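PDB 4GXW: adenosine deaminase from Burkholderia ambifaria, which binds zinc and belongs to the adenosine and AMP deaminase family of amidohydrolases, probably catalysing hydrolytic deamination of a purine such as adenine or adenosine. Local coordinates for residues A167-V171 with K201-A206; I158-P164 with R194-F199. All coordinates share one frame; numbering follows the deposited sequence.

Interaction 1 (A167-V171 with K201-A206); sequences AVAIV and KAYRDA
Ala202 presents its methyl group to helix 164-176, where CB lies 3.5 Å from Ala167 CB and also rests against the backbone nitrogen of Val168. With side chains this small the helices come close: their segment axes approach to 8.4 Å and run nearly parallel, 13° apart. Val171 fills the next turn. Its CG1 stands anti to the backbone N (chi1 -177°) and lies against the Asp205-Ala206 backbone, while CG2 drops between Ala202 O, 3.5 Å away, and Ala206 CB at 4.1 Å. These are neighbouring outer helices of the TIM barrel, each following a strand of the parallel sheet, and Ala167 and Ala202 both also reach Ile158 on strand 151-159. Farther from the sheet, Val168 straddles two polar side chains. Its CG2 lies 3.8 Å from CG of Lys201, touching the aliphatic part of that extended chain, and its CG1 is 3.7 Å from Asp205 OD2. No hydrogen bond crosses between the segments. The other carboxylate oxygen, Asp205 OD1, is gripped side-on within its own helix by Arg204 in a salt bridge, NE and NH2 both donating at 2.9 Å to an oxygen that lies close to the guanidinium plane.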
ATOM      1  N   ALA A 167       5.950  -7.430 -18.580  1.00 10.60           N
ATOM      2  CA  ALA A 167       6.732  -7.159 -17.384  1.00  9.98           C
ATOM      3  C   ALA A 167       8.166  -6.757 -17.753  1.00 10.37           C
ATOM      4  O   ALA A 167       8.701  -5.786 -17.214  1.00 10.23           O
ATOM      5  CB  ALA A 167       6.720  -8.378 -16.445  1.00 11.19           C
ATOM      6  N   VAL A 168       8.772  -7.488 -18.689  1.00  9.09           N
ATOM      7  CA  VAL A 168      10.089  -7.125 -19.197  1.00 11.56           C
ATOM      8  C   VAL A 168      10.053  -5.729 -19.827  1.00 10.02           C
ATOM      9  O   VAL A 168      10.978  -4.931 -19.635  1.00 11.49           O
ATOM     10  CB  VAL A 168      10.625  -8.185 -20.189  1.00 10.62           C
ATOM     11  CG1 VAL A 168      11.924  -7.716 -20.858  1.00 11.60           C
ATOM     12  CG2 VAL A 168      10.844  -9.508 -19.467  1.00 13.05           C
ATOM     13  N   ALA A 169       8.974  -5.424 -20.549  1.00  9.59           N
ATOM     14  CA  ALA A 169       8.826  -4.110 -21.176  1.00 12.16           C
ATOM     15  C   ALA A 169       8.891  -2.973 -20.149  1.00  9.90           C
ATOM     16  O   ALA A 169       9.458  -1.911 -20.416  1.00 12.11           O
ATOM     17  CB  ALA A 169       7.531  -4.039 -22.002  1.00 12.77           C
ATOM     18  N   ILE A 170       8.329  -3.194 -18.963  1.00  9.86           N
ATOM     19  CA  ILE A 170       8.376  -2.180 -17.910  1.00 11.20           C
ATOM     20  C   ILE A 170       9.804  -1.857 -17.490  1.00 10.44           C
ATOM     21  O   ILE A 170      10.176  -0.680 -17.359  1.00 11.39           O
ATOM     22  CB  ILE A 170       7.588  -2.631 -16.668  1.00 11.19           C
ATOM     23  CG1 ILE A 170       6.096  -2.680 -16.992  1.00 11.65           C
ATOM     24  CG2 ILE A 170       7.866  -1.720 -15.471  1.00 13.25           C
ATOM     25  CD1 ILE A 170       5.270  -3.294 -15.893  1.00 14.39           C
ATOM     26  N   VAL A 171      10.608  -2.897 -17.285  1.00 10.44           N
ATOM     27  CA  VAL A 171      11.988  -2.682 -16.885  1.00 10.26           C
ATOM     28  C   VAL A 171      12.755  -1.955 -17.994  1.00  9.68           C
ATOM     29  O   VAL A 171      13.553  -1.058 -17.713  1.00 10.37           O
ATOM     30  CB  VAL A 171      12.693  -3.988 -16.457  1.00 11.90           C
ATOM     31  CG1 VAL A 171      14.098  -3.691 -15.975  1.00 12.70           C
ATOM     32  CG2 VAL A 171      11.903  -4.673 -15.344  1.00 13.86           C
ATOM     33  N   LYS A 201      11.877 -13.304 -15.446  1.00  8.82           N
ATOM     34  CA  LYS A 201      12.745 -12.508 -16.308  1.00  9.84           C
ATOM     35  C   LYS A 201      12.749 -11.024 -15.943  1.00  9.09           C
ATOM     36  O   LYS A 201      13.810 -10.387 -15.887  1.00  9.74           O
ATOM     37  CB  LYS A 201      12.365 -12.713 -17.773  1.00 11.29           C
ATOM     38  CG  LYS A 201      13.392 -12.207 -18.758  1.00 15.94           C
ATOM     39  CD  LYS A 201      13.035 -12.637 -20.176  1.00 16.85           C
ATOM     40  CE  LYS A 201      13.941 -11.990 -21.184  1.00 19.42           C
ATOM     41  NZ  LYS A 201      13.476 -12.366 -22.534  1.00 16.29           N
ATOM     42  N   ALA A 202      11.567 -10.481 -15.677  1.00  9.20           N
ATOM     43  CA  ALA A 202      11.463  -9.077 -15.327  1.00  8.61           C
ATOM     44  C   ALA A 202      12.178  -8.786 -14.017  1.00  8.93           C
ATOM     45  O   ALA A 202      12.825  -7.744 -13.877  1.00  8.18           O
ATOM     46  CB  ALA A 202      10.004  -8.663 -15.241  1.00 10.67           C
ATOM     47  N   TYR A 203      12.066  -9.705 -13.059  1.00  8.50           N
ATOM     48  CA  TYR A 203      12.749  -9.530 -11.775  1.00  8.44           C
ATOM     49  C   TYR A 203      14.264  -9.603 -11.932  1.00  8.86           C
ATOM     50  O   TYR A 203      14.983  -8.769 -11.370  1.00  8.49           O
ATOM     51  CB  TYR A 203      12.205 -10.499 -10.701  1.00  8.11           C
ATOM     52  CG  TYR A 203      10.925  -9.962 -10.094  1.00  7.13           C
ATOM     53  CD1 TYR A 203       9.707 -10.088 -10.757  1.00  7.95           C
ATOM     54  CD2 TYR A 203      10.943  -9.285  -8.888  1.00  8.83           C
ATOM     55  CE1 TYR A 203       8.542  -9.554 -10.217  1.00  8.79           C
ATOM     56  CE2 TYR A 203       9.787  -8.749  -8.349  1.00  7.31           C
ATOM     57  CZ  TYR A 203       8.597  -8.886  -9.020  1.00  7.57           C
ATOM     58  OH  TYR A 203       7.457  -8.336  -8.475  1.00  8.18           O
ATOM     59  N   ARG A 204      14.744 -10.566 -12.720  1.00  7.98           N
ATOM     60  CA  ARG A 204      16.169 -10.640 -13.035  1.00  8.21           C
ATOM     61  C   ARG A 204      16.657  -9.337 -13.654  1.00  9.87           C
ATOM     62  O   ARG A 204      17.683  -8.779 -13.250  1.00  8.53           O
ATOM     63  CB  ARG A 204      16.450 -11.775 -14.023  1.00 11.03           C
ATOM     64  CG  ARG A 204      17.905 -11.832 -14.497  1.00 11.10           C
ATOM     65  CD  ARG A 204      18.031 -12.613 -15.788  1.00 13.57           C
ATOM     66  NE  ARG A 204      17.449 -11.887 -16.915  1.00 13.41           N
ATOM     67  CZ  ARG A 204      17.443 -12.333 -18.168  1.00 14.87           C
ATOM     68  NH1 ARG A 204      17.975 -13.515 -18.459  1.00 17.45           N
ATOM     69  NH2 ARG A 204      16.896 -11.599 -19.128  1.00 17.74           N
ATOM     70  N   ASP A 205      15.911  -8.841 -14.631  1.00  9.24           N
ATOM     71  CA  ASP A 205      16.306  -7.628 -15.330  1.00  8.53           C
ATOM     72  C   ASP A 205      16.284  -6.418 -14.397  1.00  8.40           C
ATOM     73  O   ASP A 205      17.176  -5.573 -14.470  1.00 10.09           O
ATOM     74  CB  ASP A 205      15.388  -7.365 -16.533  1.00 11.67           C
ATOM     75  CG  ASP A 205      15.613  -8.328 -17.679  1.00 11.07           C
ATOM     76  OD1 ASP A 205      16.518  -9.185 -17.613  1.00 11.50           O
ATOM     77  OD2 ASP A 205      14.877  -8.199 -18.678  1.00 13.99           O
ATOM     78  N   ALA A 206      15.280  -6.318 -13.529  1.00  8.99           N
ATOM     79  CA  ALA A 206      15.187  -5.166 -12.629  1.00  8.74           C
ATOM     80  C   ALA A 206      16.376  -5.119 -11.686  1.00  8.16           C
ATOM     81  O   ALA A 206      16.993  -4.063 -11.506  1.00  9.42           O
ATOM     82  CB  ALA A 206      13.884  -5.203 -11.848  1.00  7.94           C
TER

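Interaction 2 (I158-P164 with R194-F199); sequences IDREQDP and RPPELF
At the C-terminal end of the barrel strands, near the zinc site, the loop leaving strand 151-159 meets the loop leading into helix 200-208 through a reciprocal pair of arginines. Arg194 NE donates to Arg160 O at 2.8 Å, almost straight and in the carbonyl plane. In return, Arg160 turns the NE and NH2 edge of its guanidinium to Arg194 O, at 3.0 and 2.9 Å respectively, with both N-H bonds noticeably bent. The side chains run past each other in opposite directions and their guanidinium planes stand 81° apart, each guanidinium donating to the other residue's main-chain oxygen. Bends at chi2 and chi3 (-63° and -71°) curl Arg194 back so that its NH2 also reaches Gln162 O at 2.9 Å, from above that carbonyl plane. Leu198 CD2 covers one guanidinium face of Arg194. Arg160 NH1 donates to the carbonyl of His216, a zinc ligand, so Arg160 ties both loops to the backbone of a metal-binding residue.

Phe199 turns its ring edge to the turn, with CZ 3.4 Å from Arg160 O and Gln162 O also near the ring plane, while Ile158 CG2 and Pro164 CA approach the ring obliquely. Pro164 packs its CB against Leu198 O, at 3.5 Å, and its CG against Leu198 CD1. The turn itself is type I, from Asp159 to Gln162, and includes an Asx turn in which Asp159 OD1 accepts from Glu161 N; Gln162 NE2 and Arg81 engage OD2. Asp163 then N-caps helix 164-176 through Asp165 N, and Phe199 occupies the N-cap position of helix 200-208. Such strand-to-helix loops around the catalytic end are characteristic of the TIM barrel, here in a zinc-binding member of the adenosine and AMP deaminase family.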
ATOM      1  N   ILE A 158       4.194  -4.608 -12.230  1.00  8.43           N
ATOM      2  CA  ILE A 158       3.763  -5.569 -13.226  1.00  8.08           C
ATOM      3  C   ILE A 158       2.284  -5.896 -13.059  1.00  7.79           C
ATOM      4  O   ILE A 158       1.813  -6.094 -11.933  1.00  9.29           O
ATOM      5  CB  ILE A 158       4.585  -6.864 -13.079  1.00  8.19           C
ATOM      6  CG1 ILE A 158       6.067  -6.581 -13.368  1.00  7.99           C
ATOM      7  CG2 ILE A 158       4.013  -7.979 -13.945  1.00  7.65           C
ATOM      8  CD1 ILE A 158       6.995  -7.639 -12.807  1.00  9.27           C
ATOM      9  N   ASP A 159       1.540  -5.885 -14.164  1.00  8.41           N
ATOM     10  CA  ASP A 159       0.158  -6.346 -14.204  1.00  9.49           C
ATOM     11  C   ASP A 159       0.245  -7.846 -14.473  1.00  8.43           C
ATOM     12  O   ASP A 159       0.462  -8.272 -15.609  1.00  9.21           O
ATOM     13  CB  ASP A 159      -0.571  -5.608 -15.337  1.00  9.67           C
ATOM     14  CG  ASP A 159      -2.006  -6.042 -15.517  1.00 11.18           C
ATOM     15  OD1 ASP A 159      -2.436  -7.054 -14.924  1.00 11.42           O
ATOM     16  OD2 ASP A 159      -2.702  -5.344 -16.291  1.00 14.04           O
ATOM     17  N   ARG A 160       0.099  -8.655 -13.432  1.00  9.21           N
ATOM     18  CA  ARG A 160       0.362 -10.086 -13.577  1.00  9.51           C
ATOM     19  C   ARG A 160      -0.681 -10.823 -14.412  1.00  9.91           C
ATOM     20  O   ARG A 160      -0.499 -11.995 -14.737  1.00 10.15           O
ATOM     21  CB  ARG A 160       0.536 -10.754 -12.210  1.00  9.58           C
ATOM     22  CG  ARG A 160      -0.768 -10.996 -11.457  1.00  8.38           C
ATOM     23  CD  ARG A 160      -0.519 -11.202  -9.957  1.00  9.55           C
ATOM     24  NE  ARG A 160       0.414 -12.302  -9.708  1.00  8.51           N
ATOM     25  CZ  ARG A 160       1.224 -12.401  -8.652  1.00  8.71           C
ATOM     26  NH1 ARG A 160       1.210 -11.478  -7.695  1.00  9.53           N
ATOM     27  NH2 ARG A 160       2.055 -13.442  -8.561  1.00  8.91           N
ATOM     28  N   GLU A 161      -1.770 -10.147 -14.766  1.00  9.87           N
ATOM     29  CA  GLU A 161      -2.778 -10.751 -15.632  1.00 10.16           C
ATOM     30  C   GLU A 161      -2.378 -10.705 -17.099  1.00  9.52           C
ATOM     31  O   GLU A 161      -2.999 -11.364 -17.933  1.00 13.39           O
ATOM     32  CB  GLU A 161      -4.141 -10.094 -15.410  1.00 10.27           C
ATOM     33  CG  GLU A 161      -4.661 -10.299 -13.987  1.00 13.57           C
ATOM     34  CD  GLU A 161      -5.981  -9.610 -13.728  1.00 16.05           C
ATOM     35  OE1 GLU A 161      -6.764  -9.425 -14.689  1.00 23.83           O
ATOM     36  OE2 GLU A 161      -6.235  -9.234 -12.565  1.00 14.11           O
ATOM     37  N   GLN A 162      -1.337  -9.940 -17.412  1.00  9.04           N
ATOM     38  CA  GLN A 162      -0.807  -9.885 -18.769  1.00  9.33           C
ATOM     39  C   GLN A 162       0.442 -10.749 -18.890  1.00 10.60           C
ATOM     40  O   GLN A 162       0.974 -11.243 -17.892  1.00 11.97           O
ATOM     41  CB  GLN A 162      -0.536  -8.432 -19.198  1.00 12.88           C
ATOM     42  CG  GLN A 162      -1.609  -7.394 -18.783  1.00 14.80           C
ATOM     43  CD  GLN A 162      -3.059  -7.835 -18.981  1.00 15.20           C
ATOM     44  OE1 GLN A 162      -3.390  -8.550 -19.934  1.00 17.20           O
ATOM     45  NE2 GLN A 162      -3.942  -7.383 -18.086  1.00 17.30           N
ATOM     46  N   ASP A 163       0.885 -10.951 -20.128  1.00 11.08           N
ATOM     47  CA  ASP A 163       2.030 -11.811 -20.440  1.00 11.51           C
ATOM     48  C   ASP A 163       3.320 -11.324 -19.767  1.00 11.43           C
ATOM     49  O   ASP A 163       3.509 -10.116 -19.578  1.00 11.54           O
ATOM     50  CB  ASP A 163       2.220 -11.826 -21.962  1.00 12.52           C
ATOM     51  CG  ASP A 163       3.181 -12.901 -22.435  1.00 19.95           C
ATOM     52  OD1 ASP A 163       4.405 -12.647 -22.451  1.00 18.61           O
ATOM     53  OD2 ASP A 163       2.711 -13.998 -22.819  1.00 19.98           O
ATOM     54  N   PRO A 164       4.218 -12.255 -19.394  1.00 10.62           N
ATOM     55  CA  PRO A 164       5.505 -11.841 -18.813  1.00 11.90           C
ATOM     56  C   PRO A 164       6.340 -10.919 -19.712  1.00 13.63           C
ATOM     57  O   PRO A 164       7.180 -10.194 -19.175  1.00 12.61           O
ATOM     58  CB  PRO A 164       6.226 -13.172 -18.528  1.00 14.68           C
ATOM     59  CG  PRO A 164       5.388 -14.250 -19.167  1.00 18.69           C
ATOM     60  CD  PRO A 164       3.994 -13.706 -19.283  1.00 12.35           C
ATOM     61  N   ARG A 194      -1.592 -17.003 -11.655  1.00 10.52           N
ATOM     62  CA  ARG A 194      -0.539 -16.181 -12.245  1.00 10.69           C
ATOM     63  C   ARG A 194       0.626 -16.111 -11.262  1.00  9.11           C
ATOM     64  O   ARG A 194       0.904 -15.063 -10.665  1.00  9.08           O
ATOM     65  CB  ARG A 194      -1.050 -14.778 -12.594  1.00 10.16           C
ATOM     66  CG  ARG A 194      -2.294 -14.759 -13.475  1.00 10.92           C
ATOM     67  CD  ARG A 194      -2.031 -15.381 -14.836  1.00 14.17           C
ATOM     68  NE  ARG A 194      -1.179 -14.523 -15.656  1.00 11.49           N
ATOM     69  CZ  ARG A 194      -0.719 -14.854 -16.856  1.00 12.06           C
ATOM     70  NH1 ARG A 194      -1.010 -16.035 -17.385  1.00 15.22           N
ATOM     71  NH2 ARG A 194       0.045 -14.002 -17.525  1.00 12.38           N
ATOM     72  N   PRO A 195       1.320 -17.238 -11.076  1.00  9.57           N
ATOM     73  CA  PRO A 195       2.289 -17.332  -9.980  1.00 10.09           C
ATOM     74  C   PRO A 195       3.543 -16.490 -10.228  1.00  8.47           C
ATOM     75  O   PRO A 195       3.882 -16.186 -11.377  1.00  8.49           O
ATOM     76  CB  PRO A 195       2.610 -18.825  -9.938  1.00  9.28           C
ATOM     77  CG  PRO A 195       2.429 -19.265 -11.339  1.00 11.27           C
ATOM     78  CD  PRO A 195       1.231 -18.497 -11.833  1.00 10.31           C
ATOM     79  N   PRO A 196       4.244 -16.127  -9.150  1.00  7.87           N
ATOM     80  CA  PRO A 196       5.356 -15.174  -9.286  1.00  7.61           C
ATOM     81  C   PRO A 196       6.508 -15.653 -10.174  1.00  7.73           C
ATOM     82  O   PRO A 196       7.120 -14.814 -10.842  1.00  7.97           O
ATOM     83  CB  PRO A 196       5.807 -14.955  -7.834  1.00  8.85           C
ATOM     84  CG  PRO A 196       5.313 -16.180  -7.091  1.00  9.59           C
ATOM     85  CD  PRO A 196       4.003 -16.510  -7.746  1.00  9.62           C
ATOM     86  N   GLU A 197       6.785 -16.952 -10.193  1.00  7.98           N
ATOM     87  CA  GLU A 197       7.874 -17.462 -11.019  1.00  8.18           C
ATOM     88  C   GLU A 197       7.659 -17.253 -12.521  1.00  8.31           C
ATOM     89  O   GLU A 197       8.602 -17.278 -13.300  1.00  8.42           O
ATOM     90  CB  GLU A 197       8.175 -18.932 -10.700  1.00  8.87           C
ATOM     91  CG  GLU A 197       7.068 -19.924 -11.040  1.00  9.63           C
ATOM     92  CD  GLU A 197       6.085 -20.182  -9.908  1.00  9.73           C
ATOM     93  OE1 GLU A 197       5.910 -19.305  -9.019  1.00  9.74           O
ATOM     94  OE2 GLU A 197       5.461 -21.276  -9.922  1.00 10.21           O
ATOM     95  N   LEU A 198       6.409 -17.034 -12.926  1.00  8.38           N
ATOM     96  CA  LEU A 198       6.116 -16.732 -14.319  1.00  9.32           C
ATOM     97  C   LEU A 198       6.874 -15.484 -14.792  1.00  8.37           C
ATOM     98  O   LEU A 198       7.201 -15.353 -15.976  1.00  9.92           O
ATOM     99  CB  LEU A 198       4.604 -16.543 -14.492  1.00 10.50           C
ATOM    100  CG  LEU A 198       4.022 -16.279 -15.879  1.00 11.70           C
ATOM    101  CD1 LEU A 198       4.417 -17.405 -16.833  1.00 13.51           C
ATOM    102  CD2 LEU A 198       2.498 -16.140 -15.789  1.00 12.99           C
ATOM    103  N   PHE A 199       7.163 -14.596 -13.841  1.00  8.02           N
ATOM    104  CA  PHE A 199       7.743 -13.275 -14.100  1.00  8.18           C
ATOM    105  C   PHE A 199       9.220 -13.189 -13.713  1.00  9.44           C
ATOM    106  O   PHE A 199       9.749 -12.106 -13.443  1.00  9.31           O
ATOM    107  CB  PHE A 199       6.895 -12.216 -13.384  1.00  9.41           C
ATOM    108  CG  PHE A 199       5.465 -12.247 -13.828  1.00  8.07           C
ATOM    109  CD1 PHE A 199       5.080 -11.566 -14.974  1.00 10.47           C
ATOM    110  CD2 PHE A 199       4.526 -13.037 -13.174  1.00  9.34           C
ATOM    111  CE1 PHE A 199       3.778 -11.631 -15.438  1.00 10.22           C
ATOM    112  CE2 PHE A 199       3.216 -13.102 -13.634  1.00 10.12           C
ATOM    113  CZ  PHE A 199       2.844 -12.396 -14.762  1.00 11.11           C
TER

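Overall arrangement
Interactions 1 and 2 have centres 11 Å apart and join the same two consecutive strand-helix units of the barrel at different levels. Their segments alternate along the chain: 158-164, 167-171, 194-199, then 201-206. Interaction 2 thus pairs the loops through which the chain enters helices 164-176 and 200-208, and interaction 1 pairs the helices themselves. Ile158, on strand 151-159, bridges the levels by touching Ala167, Tyr203 and Phe199, while Ala167 also meets the Phe199 ring, so the packing between the outer helices continues into the loops. Interaction 1 lies away from the metal, whereas the Arg160 side chain in interaction 2 is about 9 Å from the zinc ion.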